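Side-chain contacts in adhesin (Streptococcus sanguinis SK1 = NCTC 7863, PDB 6VT2), which binds sialylated glycans through two tandem Siglec-like modules and so probably attaches the bacterium to host sialoglycoconjugates: residues A[67-70]-A[75-78]; A[216-221]-A[382-387]. One frame throughout, in Å; residues are numbered along the deposited sequence.

Contact 1: residues A[67-70]-A[75-78]; sequences PGNA and PLRT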
ATOM      1  N   PRO A  67      55.035  -5.500  20.944  1.00 12.94           N
ATOM      2  CA  PRO A  67      54.946  -6.671  21.828  1.00 13.14           C
ATOM      3  C   PRO A  67      53.501  -7.058  22.098  1.00 13.47           C
ATOM      4  O   PRO A  67      52.661  -6.229  22.407  1.00 13.01           O
ATOM      5  CB  PRO A  67      55.652  -6.214  23.113  1.00 18.01           C
ATOM      6  CG  PRO A  67      56.474  -5.072  22.701  1.00 19.83           C
ATOM      7  CD  PRO A  67      55.848  -4.409  21.516  1.00 15.30           C
ATOM      8  N   GLY A  68      53.194  -8.332  21.932  1.00 11.57           N
ATOM      9  CA  GLY A  68      51.884  -8.780  22.257  1.00 12.09           C
ATOM     10  C   GLY A  68      50.866  -8.539  21.179  1.00 11.47           C
ATOM     11  O   GLY A  68      49.668  -8.755  21.399  1.00 12.17           O
ATOM     12  N   ASN A  69      51.325  -8.168  20.013  1.00 10.12           N
ATOM     13  CA  ASN A  69      50.398  -7.853  18.951  1.00 11.05           C
ATOM     14  C   ASN A  69      49.922  -9.056  18.161  1.00 11.97           C
ATOM     15  O   ASN A  69      49.099  -8.868  17.285  1.00 11.58           O
ATOM     16  CB  ASN A  69      50.973  -6.879  17.932  1.00 11.17           C
ATOM     17  CG  ASN A  69      52.107  -7.442  17.085  1.00 10.19           C
ATOM     18  OD1 ASN A  69      52.519  -8.574  17.247  1.00 10.69           O
ATOM     19  ND2 ASN A  69      52.625  -6.638  16.182  1.00 11.01           N
ATOM     20  N   ALA A  70      50.408 -10.248  18.423  1.00  9.79           N
ATOM     21  CA  ALA A  70      50.140 -11.370  17.570  1.00 11.45           C
ATOM     22  C   ALA A  70      49.994 -12.655  18.363  1.00 16.04           C
ATOM     23  O   ALA A  70      50.757 -13.590  18.245  1.00 15.53           O
ATOM     24  CB  ALA A  70      51.239 -11.489  16.539  1.00 10.89           C
ATOM     25  N   PRO A  75      44.912 -12.025  17.506  1.00 15.62           N
ATOM     26  CA  PRO A  75      45.784 -12.086  16.370  1.00 14.06           C
ATOM     27  C   PRO A  75      46.061 -10.735  15.714  1.00 12.46           C
ATOM     28  O   PRO A  75      45.292  -9.872  15.779  1.00 15.53           O
ATOM     29  CB  PRO A  75      45.084 -12.969  15.337  1.00 16.71           C
ATOM     30  CG  PRO A  75      44.093 -13.734  16.144  1.00 21.67           C
ATOM     31  CD  PRO A  75      43.715 -12.833  17.292  1.00 18.49           C
ATOM     32  N   LEU A  76      47.218 -10.627  15.094  1.00 10.19           N
ATOM     33  CA  LEU A  76      47.550  -9.409  14.362  1.00 12.35           C
ATOM     34  C   LEU A  76      46.666  -9.383  13.116  1.00 11.35           C
ATOM     35  O   LEU A  76      46.670 -10.335  12.416  1.00 12.12           O
ATOM     36  CB  LEU A  76      49.004  -9.462  13.959  1.00 12.61           C
ATOM     37  CG  LEU A  76      49.407  -8.214  13.220  1.00 11.74           C
ATOM     38  CD1 LEU A  76      49.260  -6.990  14.109  1.00 12.36           C
ATOM     39  CD2 LEU A  76      50.807  -8.350  12.694  1.00 15.52           C
ATOM     40  N   ARG A  77      45.959  -8.293  12.879  1.00 11.70           N
ATOM     41  CA  ARG A  77      45.017  -8.218  11.757  1.00 12.43           C
ATOM     42  C   ARG A  77      45.561  -7.351  10.616  1.00 12.14           C
ATOM     43  O   ARG A  77      45.899  -6.249  10.852  1.00 12.62           O
ATOM     44  CB  ARG A  77      43.704  -7.681  12.288  1.00 14.57           C
ATOM     45  CG  ARG A  77      42.960  -8.855  12.866  1.00 21.87           C
ATOM     46  CD  ARG A  77      41.701  -8.572  13.558  1.00 41.94           C
ATOM     47  NE  ARG A  77      40.677  -8.147  12.660  1.00 32.03           N
ATOM     48  CZ  ARG A  77      39.891  -8.847  11.907  1.00 29.92           C
ATOM     49  NH1 ARG A  77      40.077 -10.132  11.731  1.00 35.29           N
ATOM     50  NH2 ARG A  77      38.933  -8.204  11.292  1.00 29.04           N
ATOM     51  N   THR A  78      45.597  -7.890   9.410  1.00  9.95           N
ATOM     52  CA  THR A  78      46.073  -7.129   8.254  1.00 11.66           C
ATOM     53  C   THR A  78      44.876  -6.953   7.342  1.00 13.60           C
ATOM     54  O   THR A  78      44.248  -7.910   7.086  1.00 12.92           O
ATOM     55  CB  THR A  78      47.170  -7.886   7.528  1.00  9.12           C
ATOM     56  OG1 THR A  78      48.300  -7.943   8.378  1.00 11.78           O
ATOM     57  CG2 THR A  78      47.566  -7.264   6.210  1.00 12.87           C
TER

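Contact 2: residues A[216-221]-A[382-387]; sequences FYRGEE and YPDDTP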
ATOM      1  N   PHE A 216     -32.397   6.729   0.832  1.00  9.13           N
ATOM      2  CA  PHE A 216     -32.315   8.114   1.243  1.00 10.19           C
ATOM      3  C   PHE A 216     -33.641   8.443   1.877  1.00  9.96           C
ATOM      4  O   PHE A 216     -34.683   8.310   1.250  1.00  9.89           O
ATOM      5  CB  PHE A 216     -32.022   9.049   0.069  1.00  9.17           C
ATOM      6  CG  PHE A 216     -30.588   9.099  -0.288  1.00  9.17           C
ATOM      7  CD1 PHE A 216     -29.892   8.012  -0.809  1.00  9.16           C
ATOM      8  CD2 PHE A 216     -29.908  10.292  -0.127  1.00  9.22           C
ATOM      9  CE1 PHE A 216     -28.533   8.143  -1.121  1.00 11.74           C
ATOM     10  CE2 PHE A 216     -28.562  10.366  -0.367  1.00  9.66           C
ATOM     11  CZ  PHE A 216     -27.910   9.315  -0.900  1.00 10.61           C
ATOM     12  N   TYR A 217     -33.594   8.935   3.074  1.00  9.15           N
ATOM     13  CA  TYR A 217     -34.806   9.315   3.776  1.00  9.23           C
ATOM     14  C   TYR A 217     -35.179  10.711   3.363  1.00  9.19           C
ATOM     15  O   TYR A 217     -34.344  11.623   3.434  1.00  9.32           O
ATOM     16  CB  TYR A 217     -34.566   9.255   5.291  1.00  9.88           C
ATOM     17  CG  TYR A 217     -34.406   7.844   5.727  1.00 10.42           C
ATOM     18  CD1 TYR A 217     -35.467   7.010   5.925  1.00 12.85           C
ATOM     19  CD2 TYR A 217     -33.137   7.318   5.839  1.00 12.74           C
ATOM     20  CE1 TYR A 217     -35.275   5.700   6.252  1.00 11.05           C
ATOM     21  CE2 TYR A 217     -32.959   5.998   6.152  1.00 15.53           C
ATOM     22  CZ  TYR A 217     -34.034   5.207   6.391  1.00 16.80           C
ATOM     23  OH  TYR A 217     -33.847   3.867   6.663  1.00 20.10           O
ATOM     24  N   ARG A 218     -36.429  10.901   2.975  1.00  9.20           N
ATOM     25  CA  ARG A 218     -36.877  12.202   2.529  1.00  9.23           C
ATOM     26  C   ARG A 218     -36.601  13.236   3.607  1.00  9.25           C
ATOM     27  O   ARG A 218     -36.910  13.034   4.767  1.00  9.98           O
ATOM     28  CB  ARG A 218     -38.374  12.140   2.181  1.00  9.23           C
ATOM     29  CG  ARG A 218     -38.624  11.185   1.025  1.00 11.22           C
ATOM     30  CD  ARG A 218     -40.104  10.787   0.903  1.00  9.23           C
ATOM     31  NE  ARG A 218     -40.949  11.924   0.658  1.00  9.27           N
ATOM     32  CZ  ARG A 218     -41.892  12.374   1.495  1.00 10.86           C
ATOM     33  NH1 ARG A 218     -42.142  11.743   2.615  1.00  9.60           N
ATOM     34  NH2 ARG A 218     -42.621  13.408   1.212  1.00 13.15           N
ATOM     35  N   GLY A 219     -36.003  14.344   3.228  1.00  9.28           N
ATOM     36  CA  GLY A 219     -35.761  15.417   4.138  1.00  9.31           C
ATOM     37  C   GLY A 219     -34.588  15.268   5.049  1.00  9.31           C
ATOM     38  O   GLY A 219     -34.436  16.106   5.949  1.00 10.35           O
ATOM     39  N   GLU A 220     -33.735  14.348   4.876  1.00  9.28           N
ATOM     40  CA  GLU A 220     -32.520  14.169   5.670  1.00  9.28           C
ATOM     41  C   GLU A 220     -31.368  13.933   4.718  1.00 10.07           C
ATOM     42  O   GLU A 220     -31.438  13.067   3.860  1.00  9.38           O
ATOM     43  CB  GLU A 220     -32.582  12.975   6.620  1.00 12.22           C
ATOM     44  CG  GLU A 220     -33.662  13.161   7.703  1.00 10.13           C
ATOM     45  CD  GLU A 220     -33.616  12.086   8.779  1.00 12.86           C
ATOM     46  OE1 GLU A 220     -34.348  12.257   9.814  1.00 13.43           O
ATOM     47  OE2 GLU A 220     -32.845  11.107   8.631  1.00 14.77           O
ATOM     48  N   GLU A 221     -30.310  14.553   4.898  1.00  9.31           N
ATOM     49  CA  GLU A 221     -29.182  14.359   4.001  1.00  9.29           C
ATOM     50  C   GLU A 221     -28.605  12.973   4.195  1.00 10.00           C
ATOM     51  O   GLU A 221     -28.439  12.479   5.319  1.00 10.16           O
ATOM     52  CB  GLU A 221     -28.151  15.389   4.252  1.00  9.69           C
ATOM     53  CG  GLU A 221     -27.005  15.336   3.262  1.00  9.33           C
ATOM     54  CD  GLU A 221     -26.092  16.532   3.508  1.00 14.29           C
ATOM     55  OE1 GLU A 221     -25.604  16.749   4.660  1.00 14.03           O
ATOM     56  OE2 GLU A 221     -25.947  17.290   2.529  1.00  9.62           O
ATOM     57  N   TYR A 382     -43.851  13.356  11.032  1.00  9.25           N
ATOM     58  CA  TYR A 382     -42.460  13.642  10.765  1.00  9.26           C
ATOM     59  C   TYR A 382     -42.378  14.717   9.718  1.00  9.28           C
ATOM     60  O   TYR A 382     -43.331  14.964   8.986  1.00  9.28           O
ATOM     61  CB  TYR A 382     -41.769  12.385  10.266  1.00  9.22           C
ATOM     62  CG  TYR A 382     -41.746  11.333  11.304  1.00 10.78           C
ATOM     63  CD1 TYR A 382     -40.820  11.397  12.322  1.00 11.68           C
ATOM     64  CD2 TYR A 382     -42.654  10.294  11.285  1.00  9.19           C
ATOM     65  CE1 TYR A 382     -40.817  10.479  13.331  1.00 13.88           C
ATOM     66  CE2 TYR A 382     -42.631   9.354  12.286  1.00  9.18           C
ATOM     67  CZ  TYR A 382     -41.758   9.470  13.296  1.00 10.13           C
ATOM     68  OH  TYR A 382     -41.749   8.559  14.324  1.00 11.99           O
ATOM     69  N   PRO A 383     -41.266  15.426   9.668  1.00  9.30           N
ATOM     70  CA  PRO A 383     -41.222  16.656   8.870  1.00  9.34           C
ATOM     71  C   PRO A 383     -41.205  16.440   7.355  1.00 10.93           C
ATOM     72  O   PRO A 383     -41.286  17.420   6.620  1.00 12.48           O
ATOM     73  CB  PRO A 383     -39.958  17.348   9.389  1.00 12.58           C
ATOM     74  CG  PRO A 383     -39.218  16.374  10.103  1.00 10.94           C
ATOM     75  CD  PRO A 383     -40.191  15.367  10.646  1.00  9.32           C
ATOM     76  N   ASP A 384     -41.113  15.206   6.881  1.00  9.29           N
ATOM     77  CA  ASP A 384     -41.230  14.909   5.472  1.00  9.28           C
ATOM     78  C   ASP A 384     -42.666  14.547   5.108  1.00  9.27           C
ATOM     79  O   ASP A 384     -42.945  14.189   3.965  1.00  9.27           O
ATOM     80  CB  ASP A 384     -40.301  13.773   5.043  1.00  9.31           C
ATOM     81  CG  ASP A 384     -40.536  12.473   5.769  1.00 10.33           C
ATOM     82  OD1 ASP A 384     -41.002  12.497   6.916  1.00  9.63           O
ATOM     83  OD2 ASP A 384     -40.222  11.413   5.227  1.00 10.54           O
ATOM     84  N   ASP A 385     -43.597  14.626   6.062  1.00  9.27           N
ATOM     85  CA  ASP A 385     -44.968  14.282   5.758  1.00 10.72           C
ATOM     86  C   ASP A 385     -45.523  15.191   4.677  1.00  9.29           C
ATOM     87  O   ASP A 385     -45.426  16.401   4.778  1.00 10.57           O
ATOM     88  CB  ASP A 385     -45.816  14.401   7.025  1.00 10.25           C
ATOM     89  CG  ASP A 385     -47.254  13.994   6.839  1.00 10.42           C
ATOM     90  OD1 ASP A 385     -47.530  12.792   6.761  1.00 11.99           O
ATOM     91  OD2 ASP A 385     -48.104  14.894   6.789  1.00 13.93           O
ATOM     92  N   THR A 386     -46.138  14.596   3.664  1.00  9.28           N
ATOM     93  CA  THR A 386     -46.826  15.339   2.630  1.00  9.82           C
ATOM     94  C   THR A 386     -48.090  14.537   2.269  1.00 10.63           C
ATOM     95  O   THR A 386     -48.097  13.330   2.420  1.00 11.71           O
ATOM     96  CB  THR A 386     -46.010  15.509   1.344  1.00 12.75           C
ATOM     97  OG1 THR A 386     -45.786  14.238   0.768  1.00 12.16           O
ATOM     98  CG2 THR A 386     -44.708  16.301   1.577  1.00 13.09           C
ATOM     99  N   PRO A 387     -49.053  15.178   1.645  1.00 14.16           N
ATOM    100  CA  PRO A 387     -50.233  14.380   1.229  1.00 12.11           C
ATOM    101  C   PRO A 387     -49.921  13.210   0.317  1.00 13.93           C
ATOM    102  O   PRO A 387     -50.541  12.143   0.486  1.00 15.25           O
ATOM    103  CB  PRO A 387     -51.126  15.409   0.551  1.00 12.56           C
ATOM    104  CG  PRO A 387     -50.747  16.644   1.136  1.00 16.02           C
ATOM    105  CD  PRO A 387     -49.224  16.581   1.370  1.00 13.04           C
TER

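Contact 1: residues A[67-70]-A[75-78]
Leu76 is the residue that 67-70 packs against, meeting the Ala70 methyl, the Asn69 carbonyl and the Asn69 amide. Its CB meets Ala70 CB at 4.0 Å, methyl against methylene, where the closest pair of CA atoms, those of Ala70 and Leu76, is 4.6 Å apart. With CG anti to the backbone N (chi1 -179°), the leucine reaches on past the alanine and brings one branch, CD1, to Asn69. That methyl lies 4.0 Å from Asn69 ND2 and 3.7 Å from Asn69 O, between the side-chain amide and the backbone carbonyl, the two side chains running obliquely past each other. Leu76 also rests on Val35, Val38 and Leu64, and Ala70 shares Val35, so the contact is part of a buried apolar cluster. The setting is the Siglec-like domain, a sandwich of two beta sheets: 67-70 belongs to the connection between strands 58-61 and 76-83, neighbours in one sheet, while Val35 and Val38 come from strand 35-41 at the border of the other. The closest approaches are made by one backbone oxygen, Asn69 O, which sits 3.4 Å from both Leu76 CA and CB, but the nearby Leu76 N is badly angled for it, and no hydrogen bond joins the two segments. Polar ties run outward instead. Asn69 OD1 accepts from Val35 N and ND2 donates to Asn63 O, two bonds that fix which way the buried amide is flipped and hold it against the leucine methyl. Ala70 is bonded through its backbone to Asp30 and Gly33, and Leu76 to Thr28 in strand 21-29; Asp30 is itself a calcium ligand, the ion lying about 9 Å from the alanine side chain.

Contact 2: residues A[216-221]-A[382-387]
The guanidinium of Arg218 has Asp384 CB over one face and Thr386 CG2 at its edge, in plane, 3.6 Å from NH2. Thr386 OG1 approaches the same nitrogen obliquely, at 3.3 Å. The Asp384 carboxylate is tilted 34° from the guanidinium plane, and the two side chains cross at about a right angle. A salt bridge joins Arg218 NH1 to Asp384 OD2 at 3.3 Å. The backbone carbonyl of Asp384 takes both terminal nitrogens: NH1 and NH2 each lie 2.9 Å from Asp384 O, in weak bonds bent to 124° and 125°. A bend at chi3 turns the arginine's end toward this carbonyl, while farther back its CB touches Asp384 OD2. Two tight turns present the partners: a type II turn from Tyr217 to Glu220, with Gly219 at positive phi, and a type I turn from Tyr382 to Asp385. The first begins at the end of strand 213-217 of the second Siglec-like module and the second belongs to the atypical Rib domain, so the contact spans the junction between the two. Lys287 O and Leu289 O accept from Arg218 NH2 and NE, holding the arginine within its own module, whereas Asp384 is also bonded across the junction, OD2 receiving Gln323 N, and on its own side, through OD1 and Ser391 OG. Buried opposite charges are thus paired across the junction. Such a network probably restrains the angle between the modules and favours the charged form of both groups.

In the fold
Both contacts are buried, but they occupy different levels of the architecture. Contact 1 lies inside the first Siglec-like module, between a strand and the connection leading into it, and is mainly van der Waals packing; its buried amide, Asn69, is hydrogen-bonded within the same module. Contact 2 joins segments 161 residues apart at their closest ends, brings the second Siglec-like module against the following Rib domain, and combines a salt bridge with two weak hydrogen bonds to one carbonyl. The two share no secondary-structure element; the centres of contact 1 and contact 2 are about 92 Å apart, on opposite sides of the chain's centre. Each is near a bound calcium ion: the site by contact 1 includes Asp2 and Asp30, that by contact 2 Tyr327 and Asp393.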